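Local coordinates for metallo-beta-lactamase family protein (Thermus thermophilus, PDB 2ZO4) that belongs to the metallo-beta-lactamase superfamily, binds two zinc ions and is probably a hydrolase whose natural substrate is not established, at residues P198-K212 / F287-E301. Residues are numbered along the deposited sequence; the frame is centred on the assembly and turned at random.
Sequences PNVGLWAYTRENPLK and FAFAETLAHLEYLRE
A290 CB sits over one face of the W203 indole, 3.6 Å from the centroid of its six-membered ring. F287 CD2 meets the edge of the same indole near its plane. W203 starts off pointing away from the helix, but chi1 of -49° sets CG anti to the carbonyl carbon and brings the ring back over A290. L211 CD2 lies over a face of the H295 imidazole and a face of the Y298 ring, a CH-pi contact with each. The other face of Y298 carries a water that also binds N209 ND2, Y298 O and E301 OE1. At the edge of Y298 lies N209 OD1. H295 ND1 donates in its ring plane to E291 O, and NE2 is hydrogen-bonded to H251 ND1 of helix 240-261, so the imidazole is held at both nitrogens. Here a loop of the metallo-beta-lactamase fold packs on helix 286-301 of the C-terminal region. The loop 198-209 runs from beside zinc ligands H171 and D190 to the N-cap of helix 210-222. L202 N donates to A290 O at 2.9 Å; A294 N reaches that oxygen from the opposite face. E291 OE2 accepts from V200 N (3.0 Å), met 51° out of the carboxylate plane. L202 CD2 packs on L293 CD2, and CD1 on E297 CG. Another water links N209 OD1, L211 N and A294 O.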
ATOM      1  N   PRO A 198       6.121  -5.586  -2.794  1.00 21.03           N
ATOM      2  CA  PRO A 198       4.955  -4.731  -2.945  1.00 20.92           C
ATOM      3  C   PRO A 198       5.209  -3.701  -4.040  1.00 20.81           C
ATOM      4  O   PRO A 198       6.355  -3.280  -4.245  1.00 20.93           O
ATOM      5  CB  PRO A 198       4.830  -4.048  -1.578  1.00 20.95           C
ATOM      6  CG  PRO A 198       6.143  -4.249  -0.902  1.00 20.97           C
ATOM      7  CD  PRO A 198       6.691  -5.524  -1.436  1.00 20.97           C
ATOM      8  N   ASN A 199       4.153  -3.318  -4.747  1.00 20.77           N
ATOM      9  CA  ASN A 199       4.236  -2.297  -5.788  1.00 20.77           C
ATOM     10  C   ASN A 199       4.933  -1.032  -5.280  1.00 20.16           C
ATOM     11  O   ASN A 199       4.737  -0.617  -4.137  1.00 20.33           O
ATOM     12  CB  ASN A 199       2.832  -1.950  -6.294  1.00 21.13           C
ATOM     13  CG  ASN A 199       2.825  -1.457  -7.735  1.00 22.49           C
ATOM     14  OD1 ASN A 199       3.143  -2.206  -8.665  1.00 24.11           O
ATOM     15  ND2 ASN A 199       2.443  -0.196  -7.928  1.00 22.94           N
ATOM     16  N   VAL A 200       5.779  -0.453  -6.119  1.00 19.38           N
ATOM     17  CA  VAL A 200       6.242   0.910  -5.915  1.00 18.46           C
ATOM     18  C   VAL A 200       5.913   1.676  -7.196  1.00 17.80           C
ATOM     19  O   VAL A 200       6.704   1.712  -8.142  1.00 17.36           O
ATOM     20  CB  VAL A 200       7.747   0.984  -5.507  1.00 18.67           C
ATOM     21  CG1 VAL A 200       8.657   0.354  -6.566  1.00 19.10           C
ATOM     22  CG2 VAL A 200       8.149   2.412  -5.219  1.00 18.71           C
ATOM     23  N   GLY A 201       4.715   2.252  -7.228  1.00 17.00           N
ATOM     24  CA  GLY A 201       4.212   2.885  -8.438  1.00 16.32           C
ATOM     25  C   GLY A 201       4.276   4.395  -8.421  1.00 15.91           C
ATOM     26  O   GLY A 201       4.087   5.023  -7.377  1.00 15.60           O
ATOM     27  N   LEU A 202       4.550   4.974  -9.587  1.00 15.62           N
ATOM     28  CA  LEU A 202       4.478   6.416  -9.769  1.00 15.43           C
ATOM     29  C   LEU A 202       3.143   6.750 -10.428  1.00 15.53           C
ATOM     30  O   LEU A 202       2.906   6.408 -11.591  1.00 14.72           O
ATOM     31  CB  LEU A 202       5.653   6.929 -10.613  1.00 15.43           C
ATOM     32  CG  LEU A 202       5.973   8.430 -10.524  1.00 15.55           C
ATOM     33  CD1 LEU A 202       7.470   8.685 -10.715  1.00 15.45           C
ATOM     34  CD2 LEU A 202       5.150   9.261 -11.515  1.00 15.27           C
ATOM     35  N   TRP A 203       2.268   7.395  -9.658  1.00 15.68           N
ATOM     36  CA  TRP A 203       0.955   7.816 -10.138  1.00 15.98           C
ATOM     37  C   TRP A 203       0.905   9.343 -10.196  1.00 15.99           C
ATOM     38  O   TRP A 203       1.864  10.017  -9.808  1.00 16.13           O
ATOM     39  CB  TRP A 203      -0.152   7.264  -9.227  1.00 16.39           C
ATOM     40  CG  TRP A 203      -0.015   5.791  -8.933  1.00 16.61           C
ATOM     41  CD1 TRP A 203       0.585   5.228  -7.842  1.00 17.21           C
ATOM     42  CD2 TRP A 203      -0.473   4.700  -9.745  1.00 16.62           C
ATOM     43  NE1 TRP A 203       0.526   3.857  -7.923  1.00 17.09           N
ATOM     44  CE2 TRP A 203      -0.119   3.507  -9.079  1.00 16.92           C
ATOM     45  CE3 TRP A 203      -1.157   4.616 -10.965  1.00 17.74           C
ATOM     46  CZ2 TRP A 203      -0.422   2.242  -9.594  1.00 17.16           C
ATOM     47  CZ3 TRP A 203      -1.454   3.357 -11.479  1.00 17.33           C
ATOM     48  CH2 TRP A 203      -1.087   2.190 -10.793  1.00 17.09           C
ATOM     49  N   ALA A 204      -0.206   9.887 -10.685  1.00 15.78           N
ATOM     50  CA  ALA A 204      -0.380  11.335 -10.806  1.00 15.68           C
ATOM     51  C   ALA A 204      -0.329  12.090  -9.467  1.00 15.67           C
ATOM     52  O   ALA A 204       0.026  13.269  -9.433  1.00 15.67           O
ATOM     53  CB  ALA A 204      -1.678  11.648 -11.550  1.00 16.02           C
ATOM     54  N   TYR A 205      -0.667  11.405  -8.374  1.00 15.51           N
ATOM     55  CA  TYR A 205      -0.733  12.030  -7.045  1.00 15.46           C
ATOM     56  C   TYR A 205       0.469  11.724  -6.149  1.00 15.31           C
ATOM     57  O   TYR A 205       0.537  12.195  -5.015  1.00 15.52           O
ATOM     58  CB  TYR A 205      -2.025  11.621  -6.322  1.00 15.71           C
ATOM     59  CG  TYR A 205      -2.249  10.124  -6.218  1.00 15.75           C
ATOM     60  CD1 TYR A 205      -1.595   9.360  -5.244  1.00 15.97           C
ATOM     61  CD2 TYR A 205      -3.125   9.474  -7.086  1.00 16.12           C
ATOM     62  CE1 TYR A 205      -1.800   7.980  -5.153  1.00 16.08           C
ATOM     63  CE2 TYR A 205      -3.337   8.097  -7.002  1.00 15.98           C
ATOM     64  CZ  TYR A 205      -2.675   7.359  -6.033  1.00 15.92           C
ATOM     65  OH  TYR A 205      -2.890   6.000  -5.945  1.00 16.37           O
ATOM     66  N   THR A 206       1.404  10.931  -6.664  1.00 14.94           N
ATOM     67  CA  THR A 206       2.542  10.423  -5.902  1.00 14.74           C
ATOM     68  C   THR A 206       3.591  11.510  -5.625  1.00 14.77           C
ATOM     69  O   THR A 206       3.738  12.450  -6.402  1.00 14.51           O
ATOM     70  CB  THR A 206       3.185   9.215  -6.652  1.00 14.74           C
ATOM     71  OG1 THR A 206       2.180   8.227  -6.911  1.00 14.53           O
ATOM     72  CG2 THR A 206       4.291   8.558  -5.832  1.00 14.98           C
ATOM     73  N   ARG A 207       4.302  11.371  -4.502  1.00 14.82           N
ATOM     74  CA  ARG A 207       5.530  12.132  -4.222  1.00 15.08           C
ATOM     75  C   ARG A 207       6.535  11.974  -5.373  1.00 15.19           C
ATOM     76  O   ARG A 207       6.397  11.067  -6.198  1.00 15.36           O
ATOM     77  CB  ARG A 207       6.155  11.664  -2.901  1.00 15.23           C
ATOM     78  CG  ARG A 207       5.378  12.077  -1.644  1.00 15.58           C
ATOM     79  CD  ARG A 207       5.615  11.121  -0.470  1.00 16.24           C
ATOM     80  NE  ARG A 207       7.013  11.088  -0.030  1.00 17.09           N
ATOM     81  CZ  ARG A 207       7.563  11.944   0.828  1.00 17.71           C
ATOM     82  NH1 ARG A 207       6.840  12.922   1.358  1.00 17.86           N
ATOM     83  NH2 ARG A 207       8.843  11.824   1.156  1.00 17.00           N
ATOM     84  N   GLU A 208       7.542  12.846  -5.416  1.00 15.25           N
ATOM     85  CA  GLU A 208       8.451  12.950  -6.568  1.00 15.37           C
ATOM     86  C   GLU A 208       9.244  11.680  -6.916  1.00 15.22           C
ATOM     87  O   GLU A 208       9.323  11.286  -8.083  1.00 15.93           O
ATOM     88  CB  GLU A 208       9.407  14.136  -6.385  1.00 15.57           C
ATOM     89  N   ASN A 209       9.831  11.043  -5.908  1.00 14.63           N
ATOM     90  CA  ASN A 209      10.689   9.880  -6.136  1.00 13.74           C
ATOM     91  C   ASN A 209      10.254   8.707  -5.247  1.00 12.98           C
ATOM     92  O   ASN A 209      10.921   8.402  -4.249  1.00 12.81           O
ATOM     93  CB  ASN A 209      12.159  10.267  -5.888  1.00 13.77           C
ATOM     94  CG  ASN A 209      13.152   9.316  -6.548  1.00 13.66           C
ATOM     95  OD1 ASN A 209      12.797   8.226  -6.996  1.00 13.86           O
ATOM     96  ND2 ASN A 209      14.418   9.722  -6.584  1.00 12.60           N
ATOM     97  N   PRO A 210       9.126   8.047  -5.604  1.00 12.28           N
ATOM     98  CA  PRO A 210       8.557   6.985  -4.759  1.00 11.88           C
ATOM     99  C   PRO A 210       9.498   5.826  -4.434  1.00 11.49           C
ATOM    100  O   PRO A 210       9.435   5.302  -3.321  1.00 11.66           O
ATOM    101  CB  PRO A 210       7.350   6.484  -5.575  1.00 11.69           C
ATOM    102  CG  PRO A 210       7.593   6.959  -6.962  1.00 12.06           C
ATOM    103  CD  PRO A 210       8.306   8.261  -6.811  1.00 11.96           C
ATOM    104  N   LEU A 211      10.352   5.428  -5.381  1.00 11.14           N
ATOM    105  CA  LEU A 211      11.303   4.329  -5.145  1.00 10.85           C
ATOM    106  C   LEU A 211      12.348   4.689  -4.085  1.00 10.62           C
ATOM    107  O   LEU A 211      12.728   3.847  -3.271  1.00 10.37           O
ATOM    108  CB  LEU A 211      11.991   3.876  -6.442  1.00 10.88           C
ATOM    109  CG  LEU A 211      12.967   2.690  -6.325  1.00 11.01           C
ATOM    110  CD1 LEU A 211      12.280   1.455  -5.739  1.00 10.58           C
ATOM    111  CD2 LEU A 211      13.616   2.349  -7.655  1.00 10.57           C
ATOM    112  N   LYS A 212      12.804   5.939  -4.105  1.00 10.56           N
ATOM    113  CA  LYS A 212      13.744   6.442  -3.098  1.00 10.82           C
ATOM    114  C   LYS A 212      13.126   6.402  -1.698  1.00 10.45           C
ATOM    115  O   LYS A 212      13.786   6.003  -0.744  1.00 10.49           O
ATOM    116  CB  LYS A 212      14.212   7.862  -3.445  1.00 10.49           C
ATOM    117  CG  LYS A 212      15.355   8.382  -2.559  1.00 11.83           C
ATOM    118  CD  LYS A 212      15.986   9.643  -3.139  1.00 12.12           C
ATOM    119  CE  LYS A 212      17.072  10.179  -2.210  1.00 16.19           C
ATOM    120  NZ  LYS A 212      17.765  11.366  -2.797  1.00 17.90           N
ATOM    121  N   PHE A 287      -0.210  -1.716 -12.935  1.00 22.43           N
ATOM    122  CA  PHE A 287       0.773  -1.724 -11.852  1.00 22.16           C
ATOM    123  C   PHE A 287       2.197  -1.899 -12.377  1.00 21.39           C
ATOM    124  O   PHE A 287       3.125  -1.270 -11.873  1.00 21.39           O
ATOM    125  CB  PHE A 287       0.444  -2.812 -10.825  1.00 22.57           C
ATOM    126  CG  PHE A 287      -0.931  -2.683 -10.226  1.00 23.54           C
ATOM    127  CD1 PHE A 287      -1.901  -3.652 -10.466  1.00 24.45           C
ATOM    128  CD2 PHE A 287      -1.261  -1.580  -9.437  1.00 24.28           C
ATOM    129  CE1 PHE A 287      -3.180  -3.532  -9.919  1.00 24.79           C
ATOM    130  CE2 PHE A 287      -2.538  -1.450  -8.889  1.00 24.85           C
ATOM    131  CZ  PHE A 287      -3.499  -2.429  -9.128  1.00 24.55           C
ATOM    132  N   ALA A 288       2.357  -2.753 -13.388  1.00 20.31           N
ATOM    133  CA  ALA A 288       3.641  -2.926 -14.067  1.00 19.19           C
ATOM    134  C   ALA A 288       4.130  -1.603 -14.675  1.00 18.32           C
ATOM    135  O   ALA A 288       5.299  -1.250 -14.528  1.00 18.29           O
ATOM    136  CB  ALA A 288       3.542  -4.016 -15.135  1.00 19.38           C
ATOM    137  N   PHE A 289       3.225  -0.872 -15.330  1.00 17.18           N
ATOM    138  CA  PHE A 289       3.529   0.451 -15.883  1.00 16.27           C
ATOM    139  C   PHE A 289       4.009   1.452 -14.825  1.00 15.75           C
ATOM    140  O   PHE A 289       5.034   2.107 -15.012  1.00 15.22           O
ATOM    141  CB  PHE A 289       2.315   1.026 -16.621  1.00 16.31           C
ATOM    142  CG  PHE A 289       2.466   2.480 -17.017  1.00 16.27           C
ATOM    143  CD1 PHE A 289       3.052   2.828 -18.227  1.00 16.89           C
ATOM    144  CD2 PHE A 289       2.017   3.498 -16.178  1.00 16.40           C
ATOM    145  CE1 PHE A 289       3.187   4.166 -18.599  1.00 16.29           C
ATOM    146  CE2 PHE A 289       2.157   4.838 -16.535  1.00 16.54           C
ATOM    147  CZ  PHE A 289       2.741   5.170 -17.751  1.00 16.02           C
ATOM    148  N   ALA A 290       3.250   1.574 -13.737  1.00 15.16           N
ATOM    149  CA  ALA A 290       3.557   2.536 -12.676  1.00 15.06           C
ATOM    150  C   ALA A 290       4.859   2.207 -11.946  1.00 14.69           C
ATOM    151  O   ALA A 290       5.604   3.116 -11.578  1.00 14.42           O
ATOM    152  CB  ALA A 290       2.397   2.647 -11.696  1.00 14.79           C
ATOM    153  N   GLU A 291       5.118   0.914 -11.747  1.00 14.64           N
ATOM    154  CA  GLU A 291       6.373   0.428 -11.158  1.00 14.82           C
ATOM    155  C   GLU A 291       7.564   0.739 -12.056  1.00 13.93           C
ATOM    156  O   GLU A 291       8.604   1.204 -11.584  1.00 13.62           O
ATOM    157  CB  GLU A 291       6.309  -1.083 -10.903  1.00 15.20           C
ATOM    158  CG  GLU A 291       6.030  -1.487  -9.453  1.00 18.71           C
ATOM    159  CD  GLU A 291       7.199  -2.209  -8.772  1.00 21.63           C
ATOM    160  OE1 GLU A 291       8.319  -2.238  -9.329  1.00 24.31           O
ATOM    161  OE2 GLU A 291       6.993  -2.755  -7.670  1.00 22.76           O
ATOM    162  N   THR A 292       7.402   0.466 -13.349  1.00 13.20           N
ATOM    163  CA  THR A 292       8.438   0.740 -14.347  1.00 12.71           C
ATOM    164  C   THR A 292       8.754   2.237 -14.415  1.00 12.35           C
ATOM    165  O   THR A 292       9.920   2.623 -14.496  1.00 11.99           O
ATOM    166  CB  THR A 292       8.036   0.203 -15.739  1.00 12.67           C
ATOM    167  OG1 THR A 292       7.712  -1.190 -15.632  1.00 12.31           O
ATOM    168  CG2 THR A 292       9.169   0.377 -16.744  1.00 13.09           C
ATOM    169  N   LEU A 293       7.711   3.061 -14.362  1.00 11.83           N
ATOM    170  CA  LEU A 293       7.860   4.511 -14.358  1.00 11.69           C
ATOM    171  C   LEU A 293       8.614   5.009 -13.121  1.00 11.29           C
ATOM    172  O   LEU A 293       9.474   5.883 -13.228  1.00 11.22           O
ATOM    173  CB  LEU A 293       6.491   5.194 -14.479  1.00 11.69           C
ATOM    174  CG  LEU A 293       6.441   6.725 -14.563  1.00 11.90           C
ATOM    175  CD1 LEU A 293       7.405   7.273 -15.614  1.00 12.84           C
ATOM    176  CD2 LEU A 293       5.023   7.174 -14.856  1.00 11.98           C
ATOM    177  N   ALA A 294       8.285   4.441 -11.961  1.00 10.82           N
ATOM    178  CA  ALA A 294       8.972   4.744 -10.701  1.00 10.50           C
ATOM    179  C   ALA A 294      10.473   4.454 -10.762  1.00 10.35           C
ATOM    180  O   ALA A 294      11.284   5.217 -10.231  1.00 10.03           O
ATOM    181  CB  ALA A 294       8.339   3.963  -9.556  1.00  9.96           C
ATOM    182  N   HIS A 295      10.829   3.337 -11.389  1.00 10.06           N
ATOM    183  CA  HIS A 295      12.228   2.949 -11.528  1.00 10.40           C
ATOM    184  C   HIS A 295      12.970   3.840 -12.522  1.00 10.53           C
ATOM    185  O   HIS A 295      14.125   4.199 -12.293  1.00 10.62           O
ATOM    186  CB  HIS A 295      12.344   1.476 -11.913  1.00 10.28           C
ATOM    187  CG  HIS A 295      12.112   0.538 -10.768  1.00 10.79           C
ATOM    188  ND1 HIS A 295      10.868   0.347 -10.204  1.00 11.59           N
ATOM    189  CD2 HIS A 295      12.966  -0.249 -10.073  1.00 10.67           C
ATOM    190  CE1 HIS A 295      10.965  -0.524  -9.215  1.00 11.56           C
ATOM    191  NE2 HIS A 295      12.228  -0.898  -9.113  1.00 11.76           N
ATOM    192  N   LEU A 296      12.299   4.193 -13.619  1.00 10.50           N
ATOM    193  CA  LEU A 296      12.856   5.114 -14.607  1.00 10.86           C
ATOM    194  C   LEU A 296      13.139   6.503 -14.023  1.00 10.90           C
ATOM    195  O   LEU A 296      14.172   7.104 -14.317  1.00 10.99           O
ATOM    196  CB  LEU A 296      11.925   5.233 -15.814  1.00 10.69           C
ATOM    197  CG  LEU A 296      11.908   4.053 -16.793  1.00 10.71           C
ATOM    198  CD1 LEU A 296      10.628   4.068 -17.613  1.00  9.72           C
ATOM    199  CD2 LEU A 296      13.149   4.072 -17.694  1.00 10.59           C
ATOM    200  N   GLU A 297      12.224   7.005 -13.201  1.00 11.16           N
ATOM    201  CA  GLU A 297      12.378   8.337 -12.613  1.00 11.55           C
ATOM    202  C   GLU A 297      13.430   8.364 -11.504  1.00 11.67           C
ATOM    203  O   GLU A 297      14.062   9.395 -11.260  1.00 11.81           O
ATOM    204  CB  GLU A 297      11.028   8.893 -12.144  1.00 11.56           C
ATOM    205  CG  GLU A 297      10.145   9.389 -13.300  1.00 11.75           C
ATOM    206  CD  GLU A 297      10.802  10.504 -14.117  1.00 11.96           C
ATOM    207  OE1 GLU A 297      10.818  11.658 -13.648  1.00 12.62           O
ATOM    208  OE2 GLU A 297      11.298  10.231 -15.230  1.00 11.26           O
ATOM    209  N   TYR A 298      13.621   7.219 -10.853  1.00 11.63           N
ATOM    210  CA  TYR A 298      14.711   7.034  -9.905  1.00 11.95           C
ATOM    211  C   TYR A 298      16.060   7.107 -10.631  1.00 12.08           C
ATOM    212  O   TYR A 298      16.988   7.782 -10.171  1.00 11.71           O
ATOM    213  CB  TYR A 298      14.558   5.686  -9.193  1.00 11.96           C
ATOM    214  CG  TYR A 298      15.603   5.405  -8.136  1.00 12.32           C
ATOM    215  CD1 TYR A 298      15.395   5.776  -6.810  1.00 11.44           C
ATOM    216  CD2 TYR A 298      16.792   4.751  -8.461  1.00 12.41           C
ATOM    217  CE1 TYR A 298      16.345   5.518  -5.840  1.00 12.47           C
ATOM    218  CE2 TYR A 298      17.754   4.485  -7.492  1.00 12.92           C
ATOM    219  CZ  TYR A 298      17.521   4.869  -6.188  1.00 12.98           C
ATOM    220  OH  TYR A 298      18.462   4.602  -5.224  1.00 13.50           O
ATOM    221  N   LEU A 299      16.150   6.413 -11.763  1.00 12.22           N
ATOM    222  CA  LEU A 299      17.365   6.396 -12.578  1.00 12.75           C
ATOM    223  C   LEU A 299      17.665   7.758 -13.197  1.00 13.29           C
ATOM    224  O   LEU A 299      18.831   8.147 -13.310  1.00 13.35           O
ATOM    225  CB  LEU A 299      17.270   5.332 -13.675  1.00 12.48           C
ATOM    226  CG  LEU A 299      17.318   3.861 -13.236  1.00 12.41           C
ATOM    227  CD1 LEU A 299      17.057   2.942 -14.415  1.00 11.52           C
ATOM    228  CD2 LEU A 299      18.643   3.514 -12.568  1.00 12.67           C
ATOM    229  N   ARG A 300      16.611   8.474 -13.590  1.00 13.64           N
ATOM    230  CA  ARG A 300      16.751   9.791 -14.204  1.00 14.24           C
ATOM    231  C   ARG A 300      17.255  10.812 -13.198  1.00 14.69           C
ATOM    232  O   ARG A 300      18.096  11.649 -13.529  1.00 14.85           O
ATOM    233  CB  ARG A 300      15.429  10.252 -14.835  1.00 13.91           C
ATOM    234  CG  ARG A 300      15.600  11.391 -15.842  1.00 14.18           C
ATOM    235  CD  ARG A 300      14.335  11.662 -16.648  1.00 14.67           C
ATOM    236  NE  ARG A 300      13.243  12.212 -15.844  1.00 15.44           N
ATOM    237  CZ  ARG A 300      13.147  13.484 -15.461  1.00 17.39           C
ATOM    238  NH1 ARG A 300      14.089  14.369 -15.788  1.00 18.08           N
ATOM    239  NH2 ARG A 300      12.110  13.876 -14.734  1.00 17.38           N
ATOM    240  N   GLU A 301      16.753  10.726 -11.968  1.00 15.55           N
ATOM    241  CA  GLU A 301      17.185  11.613 -10.887  1.00 16.38           C
ATOM    242  C   GLU A 301      18.668  11.416 -10.579  1.00 16.51           C
ATOM    243  O   GLU A 301      19.378  12.377 -10.287  1.00 16.70           O
ATOM    244  CB  GLU A 301      16.325  11.408  -9.633  1.00 16.57           C
ATOM    245  CG  GLU A 301      16.459  12.513  -8.576  1.00 18.43           C
ATOM    246  CD  GLU A 301      17.643  12.309  -7.636  1.00 20.80           C
ATOM    247  OE1 GLU A 301      18.122  11.162  -7.497  1.00 22.09           O
ATOM    248  OE2 GLU A 301      18.094  13.299  -7.021  1.00 22.87           O
TER
HETATM  249  O   HOH W   1      10.975   6.760  -8.023  1.00  8.41           O
HETATM  250  O   HOH W   2      17.052   8.724  -7.365  1.00  8.58           O